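Local coordinates for putative major capsid protein (PDB 6G44), which probably builds the icosahedral shell of the virophage mavirus, three copies of its double jelly-roll chain associating into a capsomer, at residues N305-Y310 against E315-I320; F228-D233 against I266-Q271; K93-L98 against D246-V251; L435-V440 against A444-N449. All coordinates share one frame; numbering follows the deposited sequence.

Interaction 1: residues N305-Y310 against E315-I320; sequences NTKDPY and ERNKHI. With SO4 (sulfate ion), chain B.
N305 and N317 face each other with CA atoms 5.9 Å apart, and P309 sits similarly close to R316, yet the two segments are bridged mainly by side chains. The carboxamide oxygen of N317 takes two backbone N-H groups in succession. K307 N reaches OD1 of N317 at 3.2 Å in the carbonyl plane, on a lone pair, whereas T306 N comes to the same OD1 at 2.9 Å from 41° above that plane. The other end of the amide, N317 ND2, gives a nearly straight bond to T306 OG1 (3.0 Å), so both ends fix its rotation. All this belongs to the loop joining strand 286-305 to strand 319-328 in the second half of a double jelly-roll. Beside it the N305 amide lies almost parallel to that of N317, and its OD1 receives H319 NE2 at 2.8 Å, close to the imidazole plane. K307, bent at chi3 (-81°), brings NZ back onto E315 O (2.7 Å). NZ also binds O1 of a sulfate, probably from the crystallisation liquor, whose O3 and O4 accept from N317 ND2 and K318 N. R316 turns one guanidinium face to P309 O without bonding it; its NH2 is hydrogen-bonded to T458 O.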
# COMPACT_ATOMS: atom_id res chain seq x y z
N ASN C 305 -21.25 -32.59 -11.47
CA ASN C 305 -21.56 -31.61 -12.51
C ASN C 305 -22.00 -32.30 -13.80
O ASN C 305 -21.41 -33.30 -14.20
CB ASN C 305 -20.37 -30.70 -12.75
CG ASN C 305 -20.18 -29.70 -11.61
OD1 ASN C 305 -21.09 -29.46 -10.82
ND2 ASN C 305 -19.00 -29.11 -11.55
N THR C 306 -23.04 -31.74 -14.40
CA THR C 306 -23.57 -32.16 -15.69
C THR C 306 -23.39 -31.12 -16.79
O THR C 306 -23.57 -31.44 -17.96
CB THR C 306 -25.07 -32.47 -15.55
OG1 THR C 306 -25.78 -31.28 -15.25
CG2 THR C 306 -25.30 -33.52 -14.46
N LYS C 307 -23.05 -29.88 -16.43
CA LYS C 307 -22.78 -28.81 -17.37
C LYS C 307 -21.33 -28.37 -17.19
O LYS C 307 -20.69 -28.63 -16.14
CB LYS C 307 -23.78 -27.68 -17.15
CG LYS C 307 -25.16 -28.10 -17.67
CD LYS C 307 -26.29 -27.24 -17.18
CE LYS C 307 -26.74 -27.60 -15.78
NZ LYS C 307 -27.59 -26.50 -15.24
N ASP C 308 -20.76 -27.80 -18.25
CA ASP C 308 -19.35 -27.41 -18.22
C ASP C 308 -19.17 -26.33 -17.15
O ASP C 308 -19.88 -25.34 -17.15
CB ASP C 308 -18.90 -26.83 -19.57
CG ASP C 308 -18.89 -27.86 -20.69
OD1 ASP C 308 -18.64 -29.05 -20.43
OD2 ASP C 308 -19.13 -27.42 -21.84
N PRO C 309 -18.18 -26.51 -16.25
CA PRO C 309 -17.95 -25.44 -15.28
C PRO C 309 -17.41 -24.17 -15.93
O PRO C 309 -17.60 -23.08 -15.39
CB PRO C 309 -16.94 -26.05 -14.33
CG PRO C 309 -16.18 -27.06 -15.15
CD PRO C 309 -17.26 -27.64 -16.03
N TYR C 310 -16.81 -24.31 -17.11
CA TYR C 310 -16.29 -23.16 -17.90
C TYR C 310 -17.32 -22.64 -18.90
O TYR C 310 -17.00 -21.78 -19.73
CB TYR C 310 -15.01 -23.58 -18.62
CG TYR C 310 -15.18 -24.80 -19.52
CD1 TYR C 310 -15.71 -24.68 -20.80
CD2 TYR C 310 -14.82 -26.07 -19.07
CE1 TYR C 310 -15.87 -25.81 -21.59
CE2 TYR C 310 -14.98 -27.20 -19.86
CZ TYR C 310 -15.50 -27.06 -21.10
OH TYR C 310 -15.65 -28.22 -21.86
N GLU C 315 -25.63 -21.38 -15.99
CA GLU C 315 -25.93 -22.80 -16.18
C GLU C 315 -25.08 -23.73 -15.34
O GLU C 315 -25.35 -24.92 -15.30
CB GLU C 315 -25.80 -23.20 -17.66
CG GLU C 315 -26.92 -22.62 -18.53
CD GLU C 315 -26.86 -23.04 -19.99
OE1 GLU C 315 -26.19 -24.06 -20.34
OE2 GLU C 315 -27.51 -22.35 -20.81
N ARG C 316 -24.05 -23.24 -14.65
CA ARG C 316 -23.26 -24.13 -13.78
C ARG C 316 -24.20 -24.77 -12.74
O ARG C 316 -25.13 -24.10 -12.22
CB ARG C 316 -22.15 -23.35 -13.07
CG ARG C 316 -21.07 -22.83 -14.02
CD ARG C 316 -19.98 -22.08 -13.25
NE ARG C 316 -19.19 -22.99 -12.46
CZ ARG C 316 -18.09 -22.64 -11.79
NH1 ARG C 316 -17.75 -21.36 -11.73
NH2 ARG C 316 -17.39 -23.56 -11.14
N ASN C 317 -23.98 -26.05 -12.45
CA ASN C 317 -24.84 -26.75 -11.50
C ASN C 317 -24.79 -26.07 -10.14
O ASN C 317 -23.71 -25.76 -9.66
CB ASN C 317 -24.42 -28.20 -11.35
CG ASN C 317 -24.57 -28.99 -12.63
OD1 ASN C 317 -23.64 -29.11 -13.42
ND2 ASN C 317 -25.77 -29.52 -12.84
N LYS C 318 -25.96 -25.82 -9.55
CA LYS C 318 -26.07 -25.14 -8.27
C LYS C 318 -26.26 -26.20 -7.21
O LYS C 318 -27.37 -26.73 -7.07
CB LYS C 318 -27.24 -24.15 -8.26
CG LYS C 318 -27.17 -23.09 -9.35
CD LYS C 318 -28.29 -22.07 -9.23
CE LYS C 318 -28.83 -21.58 -10.56
NZ LYS C 318 -27.85 -20.85 -11.41
N HIS C 319 -25.18 -26.53 -6.51
CA HIS C 319 -25.18 -27.52 -5.43
C HIS C 319 -25.61 -26.87 -4.13
O HIS C 319 -25.31 -25.71 -3.89
CB HIS C 319 -23.79 -28.10 -5.27
CG HIS C 319 -23.30 -28.79 -6.49
ND1 HIS C 319 -23.85 -29.97 -6.92
CD2 HIS C 319 -22.36 -28.44 -7.40
CE1 HIS C 319 -23.25 -30.34 -8.04
NE2 HIS C 319 -22.34 -29.43 -8.35
N ILE C 320 -26.36 -27.60 -3.32
CA ILE C 320 -26.83 -27.10 -2.03
C ILE C 320 -26.41 -28.02 -0.92
O ILE C 320 -26.54 -29.26 -1.01
CB ILE C 320 -28.38 -26.92 -2.02
CG1 ILE C 320 -28.83 -26.02 -3.17
CG2 ILE C 320 -28.85 -26.39 -0.67
CD1 ILE C 320 -30.32 -25.95 -3.43
S SO4 B . -28.77 -27.61 -11.48
O1 SO4 B . -28.81 -27.67 -12.96
O2 SO4 B . -30.07 -27.97 -10.88
O3 SO4 B . -27.79 -28.64 -11.04
O4 SO4 B . -28.43 -26.22 -11.06
O HOH W 1 -21.12 -26.59 -10.00
O HOH W 2 -21.55 -27.25 -13.83

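Interaction 2: residues F228-D233 against I266-Q271; sequences FKVILD and INMLVQ
M268 carries most of this contact, reaching from strand 258-273 toward V230 and F228. Its CB points at the opposing strand, and the chain runs out nearly straight, with CG anti to the backbone N and the chain extended as far as SD. CB and CG have no partner within 4.2 Å in 228-233; the first atom to touch is SD, which lies 3.8 Å from V230 CG2. A bend at chi3 (66°) then carries the methyl aside: M268 CE packs against F228 CE2 at 3.7 Å, with F228 CZ slightly farther off, while remaining in touch with V230 CG2. The sulfur stands 5.4 Å from the centroid of the F228 ring and 52° off its normal, an oblique Met-aromatic contact. No hydrogen bond joins the segments, and the strand axes stay 10.5 Å apart at an angle of 139°, too far for directly paired neighbouring strands. The geometry instead fits two roughly antiparallel strands facing each other across the interior of the N-terminal jelly-roll, with F228, V230 and L232 alternating inward from one and I266 and M268 from the other, all five buried. Farther along, L232 CD1 meets I266 CD1 at 4.1 Å, methyl to methyl. I45 lies beside M268, and I59 and V77 also pack on I266. L75 of strand 74-84 lies against both L232 and M268.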
# COMPACT_ATOMS: atom_id res chain seq x y z
N PHE C 228 6.58 -24.44 30.90
CA PHE C 228 6.30 -23.94 29.54
C PHE C 228 6.56 -25.08 28.57
O PHE C 228 7.68 -25.46 28.33
CB PHE C 228 7.16 -22.72 29.24
CG PHE C 228 6.91 -22.07 27.89
CD1 PHE C 228 5.61 -21.98 27.35
CD2 PHE C 228 7.96 -21.52 27.18
CE1 PHE C 228 5.40 -21.37 26.11
CE2 PHE C 228 7.74 -20.90 25.94
CZ PHE C 228 6.46 -20.83 25.43
N LYS C 229 5.48 -25.65 28.05
CA LYS C 229 5.60 -26.72 27.06
C LYS C 229 4.81 -26.35 25.83
O LYS C 229 3.72 -25.79 25.94
CB LYS C 229 5.10 -28.08 27.58
CG LYS C 229 5.70 -28.47 28.92
CD LYS C 229 5.14 -29.81 29.40
CE LYS C 229 5.38 -29.99 30.88
NZ LYS C 229 4.94 -31.34 31.31
N VAL C 230 5.36 -26.68 24.67
CA VAL C 230 4.68 -26.46 23.39
C VAL C 230 4.77 -27.81 22.69
O VAL C 230 5.85 -28.25 22.31
CB VAL C 230 5.32 -25.33 22.57
CG1 VAL C 230 4.71 -25.23 21.18
CG2 VAL C 230 5.18 -24.00 23.32
N ILE C 231 3.60 -28.42 22.51
CA ILE C 231 3.50 -29.78 21.97
C ILE C 231 2.79 -29.71 20.62
O ILE C 231 1.63 -29.27 20.56
CB ILE C 231 2.75 -30.70 22.93
CG1 ILE C 231 3.42 -30.72 24.31
CG2 ILE C 231 2.68 -32.14 22.39
CD1 ILE C 231 2.46 -31.02 25.44
N LEU C 232 3.49 -30.15 19.57
CA LEU C 232 2.98 -30.01 18.18
C LEU C 232 2.73 -31.38 17.57
O LEU C 232 3.56 -32.29 17.68
CB LEU C 232 3.99 -29.30 17.31
CG LEU C 232 4.53 -27.97 17.84
CD1 LEU C 232 5.61 -27.44 16.91
CD2 LEU C 232 3.41 -26.97 18.01
N ASP C 233 1.59 -31.51 16.89
CA ASP C 233 1.38 -32.64 15.96
C ASP C 233 2.10 -32.24 14.67
O ASP C 233 1.53 -31.49 13.86
CB ASP C 233 -0.11 -32.89 15.74
CG ASP C 233 -0.42 -33.90 14.65
OD1 ASP C 233 0.45 -34.63 14.20
OD2 ASP C 233 -1.62 -33.92 14.28
N ILE C 266 13.77 -28.28 13.78
CA ILE C 266 12.84 -27.26 14.27
C ILE C 266 13.31 -26.74 15.62
O ILE C 266 13.74 -27.52 16.48
CB ILE C 266 11.40 -27.78 14.31
CG1 ILE C 266 10.39 -26.65 14.64
CG2 ILE C 266 11.25 -28.96 15.26
CD1 ILE C 266 8.94 -27.08 14.55
N ASN C 267 13.29 -25.41 15.77
CA ASN C 267 13.56 -24.74 17.04
C ASN C 267 12.45 -23.74 17.31
O ASN C 267 11.84 -23.23 16.37
CB ASN C 267 14.90 -24.03 16.98
CG ASN C 267 16.08 -24.98 16.85
OD1 ASN C 267 15.98 -26.16 17.17
ND2 ASN C 267 17.22 -24.46 16.42
N MET C 268 12.20 -23.45 18.59
CA MET C 268 11.28 -22.38 19.00
C MET C 268 12.11 -21.20 19.42
O MET C 268 13.00 -21.34 20.26
CB MET C 268 10.37 -22.82 20.12
CG MET C 268 9.41 -21.72 20.57
SD MET C 268 8.02 -22.33 21.52
CE MET C 268 8.85 -22.91 22.99
N LEU C 269 11.85 -20.04 18.81
CA LEU C 269 12.62 -18.83 19.03
C LEU C 269 11.75 -17.81 19.72
O LEU C 269 10.64 -17.51 19.22
CB LEU C 269 13.13 -18.25 17.72
CG LEU C 269 14.37 -18.88 17.08
CD1 LEU C 269 14.29 -20.39 16.88
CD2 LEU C 269 14.71 -18.22 15.77
N VAL C 270 12.18 -17.29 20.86
CA VAL C 270 11.41 -16.29 21.57
C VAL C 270 12.30 -15.42 22.44
O VAL C 270 13.28 -15.91 23.03
CB VAL C 270 10.28 -16.96 22.43
CG1 VAL C 270 10.86 -17.79 23.59
CG2 VAL C 270 9.23 -15.97 22.88
N GLN C 271 11.97 -14.14 22.54
CA GLN C 271 12.66 -13.25 23.44
C GLN C 271 12.38 -13.61 24.90
O GLN C 271 11.33 -14.09 25.27
CB GLN C 271 12.23 -11.80 23.15
CG GLN C 271 12.78 -11.25 21.83
CD GLN C 271 11.96 -10.12 21.30
OE1 GLN C 271 10.78 -10.29 21.01
NE2 GLN C 271 12.58 -8.91 21.16

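Interaction 3: residues K93-L98 against D246-V251; sequences KDQIGL and DDVKLV. With SO4 (sulfate ion), chain F.
V248 CG2 lies over one face of the Q95 amide, 3.5 Å from Q95 CD and just as near Q95 CB, while D247 OD1 is met at the amide's edge. The amide and the carboxylate of D247 stand almost perpendicular, their planes 85° apart, and one hydrogen bond joins them. Q95 NE2 donates to D247 OD1 at 3.0 Å with an N-H...O angle of 159°. The acceptor lies close to the amide plane, but the bond arrives at OD1 from 71° above the carboxylate plane. A water completes a second path, accepting from Q95 NE2 at 2.9 Å and donating to D247 O at 2.7 Å. NE2 thus has two acceptors, D247 OD1 directly and a water that passes on to D247 O, which together fix the amide's rotation. The loop after strand 242-244 is thereby attached to the residue just before strand 96-98, at one end of a small antiparallel two-stranded sheet; the backbone bond between Q95 and A245 supports the same pairing. D247 OD1 has a further donor in A156 N. V248 sets CG2 anti to its carbonyl carbon, and F257 also packs on V248. At the N-terminal end of 93-98, one of two modelled conformers of K93 brings NZ to O1 of a sulfate at 2.9 Å; the ion, probably from the crystallisation liquor, also bonds T167 OG1 and N400, K155 and T403 of a second subunit.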
# COMPACT_ATOMS: atom_id res chain seq x y z
N LYS C 93 12.09 -22.22 -13.82
CA LYS C 93 12.16 -20.80 -13.48
C LYS C 93 10.78 -20.32 -13.01
O LYS C 93 9.78 -20.52 -13.69
CB LYS C 93 12.69 -19.97 -14.64
CG LYS C 93 12.84 -18.47 -14.36
CD LYS C 93 13.66 -18.14 -13.12
CE LYS C 93 13.92 -16.64 -13.04
NZ LYS C 93 14.77 -16.15 -14.17
N ASP C 94 10.78 -19.71 -11.83
CA ASP C 94 9.56 -19.14 -11.23
C ASP C 94 8.45 -20.16 -10.99
O ASP C 94 7.26 -19.85 -11.03
CB ASP C 94 9.06 -17.92 -12.05
CG ASP C 94 10.06 -16.78 -12.12
OD1 ASP C 94 10.78 -16.55 -11.14
OD2 ASP C 94 10.10 -16.09 -13.15
N GLN C 95 8.83 -21.42 -10.72
CA GLN C 95 7.84 -22.48 -10.59
C GLN C 95 7.82 -23.22 -9.25
O GLN C 95 6.88 -23.98 -9.01
CB GLN C 95 8.05 -23.50 -11.72
CG GLN C 95 7.55 -22.93 -13.03
CD GLN C 95 7.85 -23.80 -14.23
OE1 GLN C 95 8.97 -24.30 -14.37
NE2 GLN C 95 6.86 -23.97 -15.11
N ILE C 96 8.79 -22.98 -8.36
CA ILE C 96 8.90 -23.71 -7.09
C ILE C 96 8.89 -22.71 -5.94
O ILE C 96 9.57 -21.68 -5.99
CB ILE C 96 10.23 -24.51 -7.00
CG1 ILE C 96 10.40 -25.46 -8.19
CG2 ILE C 96 10.32 -25.28 -5.69
CD1 ILE C 96 9.33 -26.52 -8.30
N GLY C 97 8.15 -23.04 -4.90
CA GLY C 97 8.17 -22.26 -3.68
C GLY C 97 7.49 -22.99 -2.57
O GLY C 97 7.43 -24.24 -2.56
N LEU C 98 6.93 -22.23 -1.64
CA LEU C 98 6.18 -22.77 -0.53
C LEU C 98 4.72 -22.33 -0.56
O LEU C 98 4.39 -21.26 -1.10
CB LEU C 98 6.83 -22.38 0.80
CG LEU C 98 8.28 -22.81 1.00
CD1 LEU C 98 8.85 -22.26 2.29
CD2 LEU C 98 8.44 -24.32 0.95
N ASP C 246 1.59 -25.31 -11.75
CA ASP C 246 0.82 -26.28 -12.52
C ASP C 246 1.28 -26.46 -13.94
O ASP C 246 0.78 -27.37 -14.60
CB ASP C 246 -0.67 -25.91 -12.42
CG ASP C 246 -1.15 -25.98 -10.99
OD1 ASP C 246 -1.33 -27.13 -10.48
OD2 ASP C 246 -1.24 -24.92 -10.31
N ASP C 247 2.22 -25.64 -14.42
CA ASP C 247 2.80 -25.81 -15.75
C ASP C 247 4.21 -26.41 -15.76
O ASP C 247 4.82 -26.47 -16.83
CB ASP C 247 2.69 -24.55 -16.62
CG ASP C 247 3.48 -23.34 -16.11
OD1 ASP C 247 3.92 -23.30 -14.94
OD2 ASP C 247 3.62 -22.39 -16.95
N VAL C 248 4.68 -26.92 -14.62
CA VAL C 248 5.89 -27.76 -14.63
C VAL C 248 5.51 -29.08 -15.30
O VAL C 248 4.49 -29.67 -14.97
CB VAL C 248 6.43 -28.03 -13.21
CG1 VAL C 248 7.66 -28.95 -13.24
CG2 VAL C 248 6.81 -26.71 -12.53
N LYS C 249 6.34 -29.52 -16.22
CA LYS C 249 6.06 -30.75 -16.97
C LYS C 249 6.61 -31.98 -16.23
O LYS C 249 7.65 -31.92 -15.55
CB LYS C 249 6.65 -30.66 -18.36
CG LYS C 249 6.07 -29.55 -19.22
CD LYS C 249 6.71 -29.51 -20.60
CE LYS C 249 5.99 -28.52 -21.51
NZ LYS C 249 6.75 -28.22 -22.75
N LEU C 250 5.88 -33.09 -16.38
CA LEU C 250 6.16 -34.34 -15.71
C LEU C 250 6.87 -35.32 -16.65
O LEU C 250 6.63 -35.32 -17.86
CB LEU C 250 4.85 -34.99 -15.24
CG LEU C 250 4.09 -34.33 -14.07
CD1 LEU C 250 2.59 -34.60 -14.14
CD2 LEU C 250 4.64 -34.84 -12.75
N VAL C 251 7.71 -36.17 -16.07
CA VAL C 251 8.30 -37.34 -16.75
C VAL C 251 7.16 -38.18 -17.32
O VAL C 251 6.08 -38.27 -16.70
CB VAL C 251 9.15 -38.19 -15.76
CG1 VAL C 251 9.54 -39.54 -16.34
CG2 VAL C 251 10.43 -37.45 -15.38
S SO4 F . 17.89 -14.56 -12.94
O1 SO4 F . 17.16 -15.79 -12.57
O2 SO4 F . 17.36 -14.03 -14.22
O3 SO4 F . 17.72 -13.56 -11.86
O4 SO4 F . 19.29 -14.93 -13.20
O HOH W 3 7.17 -25.35 -17.68

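Interaction 4: residues L435-V440 against A444-N449; sequences LKDYNV and ANKSIN
D437 and K446 come toward each other from opposite directions, while V440 lies across the lysine chain at about a right angle. K446 leaves its backbone with CG anti to the N (chi1 176°) and stays extended until chi4, where a 60° bend turns NZ aside. It is therefore CE that comes nearest the carboxylate, 3.4 Å from D437 OD2, and the salt bridge from K446 NZ to D437 OD2 is long at 3.9 Å. A water fills the gap, accepting from K446 NZ at 2.8 Å and donating to D437 OD2 at 2.7 Å, with N439 ND2 as a further donor. One water thus links the two charged groups alongside the long direct pair. The carboxylate is also anchored within its own loop: D437 OD1 accepts from N439 N at 3.0 Å, from 40° above the carboxylate plane. This is an Asx turn, and it overlaps a type I beta turn from D437 to V440, in the loop that leads into strand 448-457 of the C-terminal jelly-roll. On the apolar side, K446 CD lies 3.9 Å from N439 CB, and V440 CG2 touches K446 CE. The same V440 methyl meets I448 CG2 at 4.1 Å, the two side chains crossing at a slant, so V440 is in touch with both the loop lysine and the first residue of the strand. A444 brings its CB to 3.7 Å from N439 O. V331 packs on V440 and A444, and helix 497-501 lies against N439 and A444; Y438 rests on L277 of a third subunit.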
# COMPACT_ATOMS: atom_id res chain seq x y z
N LEU C 435 -31.63 -9.57 13.32
CA LEU C 435 -32.60 -10.44 13.97
C LEU C 435 -33.63 -9.63 14.73
O LEU C 435 -33.31 -8.62 15.37
CB LEU C 435 -31.92 -11.40 14.95
CG LEU C 435 -30.92 -12.42 14.37
CD1 LEU C 435 -30.15 -13.13 15.46
CD2 LEU C 435 -31.61 -13.45 13.50
N LYS C 436 -34.88 -10.08 14.65
CA LYS C 436 -35.90 -9.43 15.46
C LYS C 436 -35.65 -9.66 16.96
O LYS C 436 -36.00 -8.80 17.78
CB LYS C 436 -37.32 -9.82 15.02
CG LYS C 436 -37.71 -11.27 15.12
CD LYS C 436 -39.20 -11.48 14.78
CE LYS C 436 -40.11 -10.91 15.85
NZ LYS C 436 -41.53 -11.36 15.71
N ASP C 437 -35.02 -10.78 17.31
CA ASP C 437 -34.66 -11.05 18.71
C ASP C 437 -33.42 -10.24 19.08
O ASP C 437 -32.29 -10.65 18.80
CB ASP C 437 -34.45 -12.54 18.94
CG ASP C 437 -34.23 -12.89 20.40
OD1 ASP C 437 -34.10 -11.94 21.20
OD2 ASP C 437 -34.20 -14.09 20.70
N TYR C 438 -33.65 -9.06 19.67
CA TYR C 438 -32.60 -8.14 20.10
C TYR C 438 -31.67 -8.74 21.17
O TYR C 438 -30.59 -8.18 21.41
CB TYR C 438 -33.19 -6.81 20.59
CG TYR C 438 -34.32 -6.97 21.58
CD1 TYR C 438 -34.05 -7.25 22.92
CD2 TYR C 438 -35.66 -6.88 21.17
CE1 TYR C 438 -35.08 -7.41 23.83
CE2 TYR C 438 -36.70 -7.05 22.08
CZ TYR C 438 -36.41 -7.31 23.41
OH TYR C 438 -37.40 -7.50 24.35
N ASN C 439 -32.06 -9.86 21.79
CA ASN C 439 -31.19 -10.51 22.78
C ASN C 439 -30.03 -11.29 22.17
O ASN C 439 -29.12 -11.67 22.91
CB ASN C 439 -31.99 -11.45 23.68
CG ASN C 439 -33.01 -10.73 24.53
OD1 ASN C 439 -32.75 -9.66 25.08
ND2 ASN C 439 -34.22 -11.29 24.60
N VAL C 440 -30.08 -11.58 20.88
CA VAL C 440 -29.01 -12.32 20.22
C VAL C 440 -27.92 -11.33 19.82
O VAL C 440 -27.96 -10.71 18.75
CB VAL C 440 -29.51 -13.15 19.02
CG1 VAL C 440 -28.36 -13.92 18.41
CG2 VAL C 440 -30.59 -14.11 19.45
N ALA C 444 -23.46 -12.67 24.38
CA ALA C 444 -24.61 -12.95 25.25
C ALA C 444 -24.57 -14.41 25.68
O ALA C 444 -24.34 -15.31 24.87
CB ALA C 444 -25.91 -12.69 24.52
N ASN C 445 -24.86 -14.64 26.97
CA ASN C 445 -24.98 -16.02 27.47
C ASN C 445 -26.37 -16.59 27.19
O ASN C 445 -27.05 -17.12 28.07
CB ASN C 445 -24.66 -16.08 28.96
CG ASN C 445 -24.51 -17.50 29.45
OD1 ASN C 445 -24.27 -18.42 28.67
ND2 ASN C 445 -24.67 -17.69 30.76
N LYS C 446 -26.81 -16.50 25.95
CA LYS C 446 -28.12 -16.94 25.53
C LYS C 446 -27.90 -18.11 24.59
O LYS C 446 -27.09 -18.00 23.64
CB LYS C 446 -28.85 -15.82 24.79
CG LYS C 446 -30.20 -16.24 24.25
CD LYS C 446 -30.90 -15.18 23.43
CE LYS C 446 -32.04 -15.79 22.65
NZ LYS C 446 -33.07 -16.42 23.56
N SER C 447 -28.60 -19.22 24.82
CA SER C 447 -28.50 -20.38 23.95
C SER C 447 -29.23 -20.11 22.64
O SER C 447 -30.33 -19.52 22.63
CB SER C 447 -29.09 -21.63 24.63
OG SER C 447 -28.38 -21.94 25.82
N ILE C 448 -28.63 -20.50 21.53
CA ILE C 448 -29.23 -20.37 20.20
C ILE C 448 -29.04 -21.65 19.40
O ILE C 448 -28.15 -22.46 19.68
CB ILE C 448 -28.65 -19.17 19.40
CG1 ILE C 448 -27.12 -19.30 19.21
CG2 ILE C 448 -29.05 -17.87 20.08
CD1 ILE C 448 -26.54 -18.27 18.24
N ASN C 449 -29.90 -21.82 18.40
CA ASN C 449 -29.73 -22.87 17.41
C ASN C 449 -29.60 -22.24 16.04
O ASN C 449 -30.37 -21.34 15.72
CB ASN C 449 -30.91 -23.83 17.43
CG ASN C 449 -31.09 -24.51 18.79
OD1 ASN C 449 -30.17 -25.11 19.32
ND2 ASN C 449 -32.29 -24.40 19.34
O HOH W 4 -34.74 -14.19 23.38

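In the fold
From the N terminus, 93-98 comes first and waits almost 150 residues for its partner 246-251. Segment 228-233 falls within that span, but its partner 266-271 follows it, so interactions 2 and 3 cross along the chain. Both tie parts of the first jelly-roll: interaction 2 joins two facing strands, interaction 3 joins the residue leading into strand 96-98 to the loop after strand 242-244. Interactions 1 and 4 follow in series, each closing a short loop, of four and three intervening residues. They reach neighbouring strands of one sheet, 319-328 and 448-457, although their centres are 37 Å apart. Interactions 1 and 2 lie on opposite sides of the chain's centre, as do 3 and 4.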